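Local coordinates for protein Exo-beta-1,4-mannosidase (Rhizomucor miehei, PDB 4LYP) that probably cleaves single mannose units from the non-reducing ends of beta-1,4-linked mannosides, as a TIM-barrel glycoside hydrolase of family 5 with transglycosylation activity, at residues C292-E295 against I299-P302; D306-A311 against T361-E366. All blocks are in the same frame, centred on the assembly; numbering follows the deposited sequence. Where two conformers were deposited one is given.

Interaction 1: residues C292-E295 against I299-P302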
ATOM      1  N   CYS A 292       6.135  -3.443  -8.026  1.00  6.76           N
ATOM      2  CA  CYS A 292       6.716  -3.432  -9.356  1.00  6.80           C
ATOM      3  C   CYS A 292       6.198  -2.223 -10.141  1.00  6.85           C
ATOM      4  O   CYS A 292       4.952  -2.116 -10.371  1.00  7.40           O
ATOM      5  CB  CYS A 292       6.336  -4.732 -10.087  1.00  8.74           C
ATOM      6  SG  CYS A 292       7.108  -4.765 -11.759  1.00  9.03           S
ATOM      7  N   TRP A 293       7.109  -1.321 -10.528  1.00  6.28           N
ATOM      8  CA  TRP A 293       6.758  -0.026 -11.147  1.00  6.81           C
ATOM      9  C   TRP A 293       7.506   0.259 -12.404  1.00  6.26           C
ATOM     10  O   TRP A 293       8.490   0.990 -12.417  1.00  7.55           O
ATOM     11  CB  TRP A 293       6.907   1.087 -10.111  1.00  7.35           C
ATOM     12  CG  TRP A 293       5.853   1.014  -9.046  1.00  6.53           C
ATOM     13  CD1 TRP A 293       5.961   0.736  -7.723  1.00  7.07           C
ATOM     14  CD2 TRP A 293       4.455   1.216  -9.324  1.00  6.29           C
ATOM     15  NE1 TRP A 293       4.683   0.714  -7.122  1.00  6.91           N
ATOM     16  CE2 TRP A 293       3.781   1.018  -8.119  1.00  6.08           C
ATOM     17  CE3 TRP A 293       3.726   1.542 -10.491  1.00  6.69           C
ATOM     18  CZ2 TRP A 293       2.398   1.197  -8.029  1.00  6.10           C
ATOM     19  CZ3 TRP A 293       2.370   1.682 -10.419  1.00  7.27           C
ATOM     20  CH2 TRP A 293       1.710   1.470  -9.195  1.00  6.35           C
ATOM     21  N   VAL A 294       7.031  -0.326 -13.528  1.00  6.90           N
ATOM     22  CA  VAL A 294       7.808  -0.256 -14.750  1.00  7.47           C
ATOM     23  C   VAL A 294       7.987   1.182 -15.281  1.00  6.38           C
ATOM     24  O   VAL A 294       9.070   1.520 -15.787  1.00  7.69           O
ATOM     25  CB  VAL A 294       7.293  -1.222 -15.828  1.00  7.57           C
ATOM     26  CG1 VAL A 294       7.684  -2.651 -15.480  1.00  8.74           C
ATOM     27  CG2 VAL A 294       5.799  -1.034 -16.149  1.00  8.01           C
ATOM     28  N   GLU A 295       6.968   2.043 -15.228  1.00  7.00           N
ATOM     29  CA  GLU A 295       7.171   3.393 -15.761  1.00  7.60           C
ATOM     30  C   GLU A 295       8.119   4.170 -14.834  1.00  6.97           C
ATOM     31  O   GLU A 295       9.063   4.807 -15.307  1.00  7.75           O
ATOM     32  CB  GLU A 295       5.826   4.119 -15.899  1.00  7.69           C
ATOM     33  CG  GLU A 295       5.971   5.540 -16.411  1.00  7.62           C
ATOM     34  CD  GLU A 295       4.692   6.289 -16.656  1.00  7.45           C
ATOM     35  OE1 GLU A 295       3.595   5.676 -16.571  1.00  7.85           O
ATOM     36  OE2 GLU A 295       4.774   7.478 -16.913  1.00  9.34           O
ATOM     37  N   ILE A 299      11.482   1.426 -17.335  1.00  8.64           N
ATOM     38  CA  ILE A 299      11.363   0.225 -18.165  1.00  8.96           C
ATOM     39  C   ILE A 299      10.264   0.377 -19.241  1.00  8.94           C
ATOM     40  O   ILE A 299      10.332  -0.268 -20.272  1.00 10.95           O
ATOM     41  CB  ILE A 299      11.017  -0.978 -17.221  1.00  9.34           C
ATOM     42  CG1 ILE A 299      12.179  -1.137 -16.227  1.00 11.04           C
ATOM     43  CG2 ILE A 299      10.695  -2.269 -17.986  1.00 10.89           C
ATOM     44  CD1 ILE A 299      13.498  -1.588 -16.840  1.00 19.32           C
ATOM     45  N   TYR A 300       9.272   1.220 -18.955  1.00  8.70           N
ATOM     46  CA  TYR A 300       8.091   1.341 -19.816  1.00  8.84           C
ATOM     47  C   TYR A 300       7.757   2.780 -20.006  1.00  8.60           C
ATOM     48  O   TYR A 300       7.676   3.537 -19.030  1.00  9.64           O
ATOM     49  CB  TYR A 300       6.910   0.635 -19.101  1.00  9.65           C
ATOM     50  CG  TYR A 300       5.598   0.765 -19.837  1.00  8.23           C
ATOM     51  CD1 TYR A 300       5.353   0.109 -21.045  1.00  9.50           C
ATOM     52  CD2 TYR A 300       4.571   1.579 -19.303  1.00  8.02           C
ATOM     53  CE1 TYR A 300       4.136   0.244 -21.672  1.00  9.68           C
ATOM     54  CE2 TYR A 300       3.335   1.688 -19.950  1.00  8.63           C
ATOM     55  CZ  TYR A 300       3.131   1.031 -21.098  1.00  8.54           C
ATOM     56  OH  TYR A 300       1.935   1.185 -21.783  1.00 10.03           O
ATOM     57  N   ASP A 301       7.562   3.184 -21.251  1.00  9.92           N
ATOM     58  CA  ASP A 301       7.120   4.523 -21.583  1.00 12.09           C
ATOM     59  C   ASP A 301       5.680   4.354 -22.091  1.00 10.60           C
ATOM     60  O   ASP A 301       5.443   3.767 -23.155  1.00 11.63           O
ATOM     61  CB  ASP A 301       8.004   5.025 -22.705  1.00 17.09           C
ATOM     62  CG  ASP A 301       7.528   6.380 -23.249  1.00 19.40           C
ATOM     63  OD1 ASP A 301       6.553   6.943 -22.709  1.00 18.79           O
ATOM     64  OD2 ASP A 301       8.290   6.985 -24.031  1.00 29.12           O
ATOM     65  N   PRO A 302       4.677   4.852 -21.351  1.00  9.67           N
ATOM     66  CA  PRO A 302       3.292   4.659 -21.795  1.00  9.57           C
ATOM     67  C   PRO A 302       2.960   5.442 -23.033  1.00  9.06           C
ATOM     68  O   PRO A 302       1.865   5.227 -23.608  1.00 10.78           O
ATOM     69  CB  PRO A 302       2.480   5.157 -20.586  1.00 11.91           C
ATOM     70  CG  PRO A 302       3.341   6.186 -19.934  1.00 12.62           C
ATOM     71  CD  PRO A 302       4.798   5.615 -20.088  1.00 12.87           C
TER
HETATM   72  O   HOH W   1       9.780   5.241 -18.620  1.00 30.65           O

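Interaction 2: residues D306-A311 against T361-E366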
ATOM      1  N   ASP A 306       4.843   0.784 -28.854  1.00 15.50           N
ATOM      2  CA  ASP A 306       5.494  -0.509 -28.965  1.00 14.69           C
ATOM      3  C   ASP A 306       6.139  -0.937 -27.661  1.00 14.60           C
ATOM      4  O   ASP A 306       6.910  -1.916 -27.631  1.00 15.62           O
ATOM      5  CB  ASP A 306       6.571  -0.483 -30.065  1.00 22.60           C
ATOM      6  CG  ASP A 306       5.987  -0.122 -31.406  1.00 28.58           C
ATOM      7  OD1 ASP A 306       4.859  -0.612 -31.722  1.00 39.31           O
ATOM      8  OD2 ASP A 306       6.636   0.660 -32.136  1.00 43.25           O
ATOM      9  N   GLY A 307       5.886  -0.219 -26.559  1.00 13.23           N
ATOM     10  CA  GLY A 307       6.627  -0.465 -25.308  1.00 16.06           C
ATOM     11  C   GLY A 307       6.107  -1.597 -24.446  1.00 10.79           C
ATOM     12  O   GLY A 307       6.750  -1.914 -23.433  1.00 12.08           O
ATOM     13  N   LEU A 308       4.979  -2.236 -24.782  1.00 11.22           N
ATOM     14  CA  LEU A 308       4.402  -3.153 -23.816  1.00  9.72           C
ATOM     15  C   LEU A 308       5.151  -4.482 -23.666  1.00  9.09           C
ATOM     16  O   LEU A 308       5.327  -4.975 -22.550  1.00  9.78           O
ATOM     17  CB  LEU A 308       2.919  -3.397 -24.061  1.00 10.51           C
ATOM     18  CG  LEU A 308       2.144  -4.157 -22.986  1.00 11.12           C
ATOM     19  CD1 LEU A 308       2.219  -3.421 -21.654  1.00 13.67           C
ATOM     20  CD2 LEU A 308       0.728  -4.423 -23.478  1.00 13.54           C
ATOM     21  N   PRO A 309       5.610  -5.124 -24.749  1.00 10.29           N
ATOM     22  CA  PRO A 309       6.275  -6.431 -24.581  1.00 11.60           C
ATOM     23  C   PRO A 309       7.455  -6.361 -23.573  1.00 10.70           C
ATOM     24  O   PRO A 309       7.580  -7.260 -22.715  1.00 10.46           O
ATOM     25  CB  PRO A 309       6.807  -6.774 -26.007  1.00 13.63           C
ATOM     26  CG  PRO A 309       5.652  -6.192 -26.857  1.00 12.39           C
ATOM     27  CD  PRO A 309       5.354  -4.842 -26.181  1.00 12.25           C
ATOM     28  N   HIS A 310       8.289  -5.309 -23.631  1.00 10.40           N
ATOM     29  CA  HIS A 310       9.395  -5.248 -22.685  1.00 10.77           C
ATOM     30  C   HIS A 310       8.870  -5.112 -21.243  1.00  9.22           C
ATOM     31  O   HIS A 310       9.471  -5.688 -20.341  1.00  9.73           O
ATOM     32  CB  HIS A 310      10.274  -4.051 -23.049  1.00 12.47           C
ATOM     33  CG  HIS A 310      11.467  -3.858 -22.145  1.00 12.63           C
ATOM     34  ND1 HIS A 310      12.346  -4.873 -21.870  1.00 19.66           N
ATOM     35  CD2 HIS A 310      11.914  -2.770 -21.464  1.00 14.64           C
ATOM     36  CE1 HIS A 310      13.365  -4.379 -21.127  1.00 21.89           C
ATOM     37  NE2 HIS A 310      13.104  -3.140 -20.867  1.00 15.89           N
ATOM     38  N   ALA A 311       7.765  -4.361 -21.011  1.00  8.91           N
ATOM     39  CA  ALA A 311       7.216  -4.298 -19.660  1.00  8.51           C
ATOM     40  C   ALA A 311       6.673  -5.649 -19.214  1.00  8.02           C
ATOM     41  O   ALA A 311       6.865  -6.053 -18.043  1.00  8.23           O
ATOM     42  CB  ALA A 311       6.094  -3.253 -19.618  1.00  9.13           C
ATOM     43  N   THR A 361      -7.430   1.817 -21.565  1.00  7.93           N
ATOM     44  CA  THR A 361      -6.414   1.164 -20.775  1.00  7.40           C
ATOM     45  C   THR A 361      -6.027  -0.157 -21.419  1.00  7.77           C
ATOM     46  O   THR A 361      -5.830  -1.160 -20.744  1.00  8.09           O
ATOM     47  CB  THR A 361      -6.873   0.980 -19.322  1.00  8.27           C
ATOM     48  OG1 THR A 361      -8.093   0.219 -19.283  1.00  8.74           O
ATOM     49  CG2 THR A 361      -7.104   2.294 -18.613  1.00  9.03           C
ATOM     50  N   SER A 362      -5.868  -0.188 -22.759  1.00  7.94           N
ATOM     51  CA  SER A 362      -5.556  -1.498 -23.353  0.60  8.10           C
ATOM     52  C   SER A 362      -4.194  -2.049 -22.952  1.00  7.51           C
ATOM     53  O   SER A 362      -4.083  -3.235 -22.718  1.00  8.20           O
ATOM     54  CB  SER A 362      -5.702  -1.455 -24.852  0.60  9.80           C
ATOM     55  OG  SER A 362      -4.749  -0.587 -25.480  0.60 10.09           O
ATOM     56  N   HIS A 363      -3.162  -1.194 -22.829  1.00  7.87           N
ATOM     57  CA  HIS A 363      -1.876  -1.736 -22.381  1.00  7.22           C
ATOM     58  C   HIS A 363      -1.958  -2.222 -20.963  1.00  7.07           C
ATOM     59  O   HIS A 363      -1.522  -3.323 -20.632  1.00  7.84           O
ATOM     60  CB  HIS A 363      -0.778  -0.678 -22.502  1.00  7.91           C
ATOM     61  CG  HIS A 363      -0.252  -0.496 -23.874  1.00  8.62           C
ATOM     62  ND1 HIS A 363       0.933   0.146 -24.153  1.00 10.16           N
ATOM     63  CD2 HIS A 363      -0.739  -0.936 -25.106  1.00  9.88           C
ATOM     64  CE1 HIS A 363       1.158   0.112 -25.451  1.00 10.04           C
ATOM     65  NE2 HIS A 363       0.147  -0.486 -26.052  1.00 11.27           N
ATOM     66  N   LYS A 364      -2.505  -1.347 -20.070  1.00  7.32           N
ATOM     67  CA  LYS A 364      -2.668  -1.703 -18.667  1.00  7.13           C
ATOM     68  C   LYS A 364      -3.430  -3.004 -18.484  1.00  6.46           C
ATOM     69  O   LYS A 364      -3.103  -3.846 -17.642  1.00  7.14           O
ATOM     70  CB  LYS A 364      -3.406  -0.560 -17.977  1.00  7.24           C
ATOM     71  CG  LYS A 364      -3.737  -0.779 -16.506  1.00  7.08           C
ATOM     72  CD  LYS A 364      -4.631   0.376 -16.027  1.00  7.48           C
ATOM     73  CE  LYS A 364      -4.697   0.473 -14.524  1.00  7.51           C
ATOM     74  NZ  LYS A 364      -5.481   1.701 -14.111  1.00  7.44           N
ATOM     75  N   ASP A 365      -4.530  -3.178 -19.242  1.00  7.63           N
ATOM     76  CA  ASP A 365      -5.374  -4.386 -19.069  1.00  7.74           C
ATOM     77  C   ASP A 365      -4.574  -5.595 -19.428  1.00  8.03           C
ATOM     78  O   ASP A 365      -4.675  -6.615 -18.703  1.00  8.64           O
ATOM     79  CB  ASP A 365      -6.581  -4.267 -19.966  1.00  8.45           C
ATOM     80  CG  ASP A 365      -7.605  -3.245 -19.462  1.00  8.73           C
ATOM     81  OD1 ASP A 365      -7.365  -2.583 -18.472  1.00  8.88           O
ATOM     82  OD2 ASP A 365      -8.643  -3.189 -20.133  1.00 12.47           O
ATOM     83  N   GLU A 366      -3.796  -5.588 -20.504  1.00  8.34           N
ATOM     84  CA  GLU A 366      -3.012  -6.733 -20.872  1.00  7.93           C
ATOM     85  C   GLU A 366      -1.886  -6.991 -19.822  1.00  7.60           C
ATOM     86  O   GLU A 366      -1.640  -8.127 -19.433  1.00  8.36           O
ATOM     87  CB  GLU A 366      -2.372  -6.532 -22.241  1.00  9.54           C
ATOM     88  CG  GLU A 366      -1.404  -7.610 -22.607  1.00 10.31           C
ATOM     89  CD  GLU A 366      -0.734  -7.416 -23.971  1.00 11.79           C
ATOM     90  OE1 GLU A 366      -1.445  -6.937 -24.910  1.00 13.66           O
ATOM     91  OE2 GLU A 366       0.438  -7.814 -24.120  1.00 12.16           O
TER

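Interaction 1: residues C292-E295 against I299-P302
Val-294 and Ile-299 show how a loop can fold back on itself around one carbonyl. Val-294 O accepts two backbone bonds. Ile-299 N lies 2.9 Å from Val-294 O and almost in line with its C=O bond, whereas Tyr-300 N, 3.2 Å from that oxygen, sits well above the carbonyl plane; the bond to Ile-299 spans a pi-turn. The two branches of Val-294 divide the work: CG1 meets CG2 of Ile-299 at 3.9 Å, the side chains crossing at about a right angle, while CG2 presses on Tyr-300 CB at 3.6 Å. With its CG anti to the backbone N (chi1 176°), Tyr-300 carries its ring beyond the valine, its hydroxyl reaching His-363. Glu-295 is extended along its length (chi1 178°, chi2 176°) and lays its carboxylate against the proline ring, OE1 lying 3.4 Å from Pro-302 CG. OE2 forms a salt bridge with Lys-354 and OE1 accepts a hydrogen bond from Trp-420, so both carboxylate oxygens are held. Tyr-300 O takes a CA-H contact from Glu-295 CA at 3.3 Å and a bond from a water 2.7 Å away. The turn lies in the loop after strand 288-292, at the C-terminal end of a TIM-barrel strand, where Trp-293 lines a pocket occupied by guanidine, consistent with the active-site rim of a family 5 enzyme.

Interaction 2: residues D306-A311 against T361-E366
Leu-308 and His-363 bring the N-terminal ends of two helices together, their CA atoms 6.6 Å apart, without a hydrogen bond passing between the segments. Leu-308 carries the contact from its side, pointing toward the other helix. Its CB lies over one face of the His-363 imidazole, 4.2 Å from the ring centroid and 13° off the normal, a CH-pi contact displaced toward the rim. Beyond CB the leucine runs past the histidine in the opposite direction, and CD1 ends 3.9 Å from His-363 O. The other methyl, CD2, comes 3.4 Å from Glu-366 CD, against a side chain stretched out with CG anti to the backbone N (chi1 173°). That glutamate therefore offers its carbon chain as well as its carboxylate to the methyl, while OE2 is bound by Lys-370 and Asn-312. The imidazole is similarly restrained, with Tyr-300 as the partner of ND1 and Trp-345 stacked on the ring. Inside helix 362-380, Asp-365 N closes the first turn on Thr-361 O at 2.8 Å. The arrangement joins the N-terminal ends of neighbouring helices in the outer layer of a TIM barrel, a leucine wedged between a histidine and a glutamate one turn further on.

How the interactions relate
Interaction 1 comes first along the chain, in the loop after strand 288-292, and interaction 2 begins shortly afterwards, where that loop runs into helix 308-329; its partner segment follows strand 333-338, parallel to the first. The centres of the two contacts lie about 10 Å apart. They meet directly: Tyr-300 OH is 2.8 Å from His-363 ND1, a probable hydrogen bond, and Tyr-300 CD1 packs 3.7 Å from Ala-311 CB. Tyr-300 thus adds to the connection between two successive beta-alpha units of the barrel, linking the pocket-bearing loop, which holds Trp-293, to the beginnings of the helices that wrap the barrel.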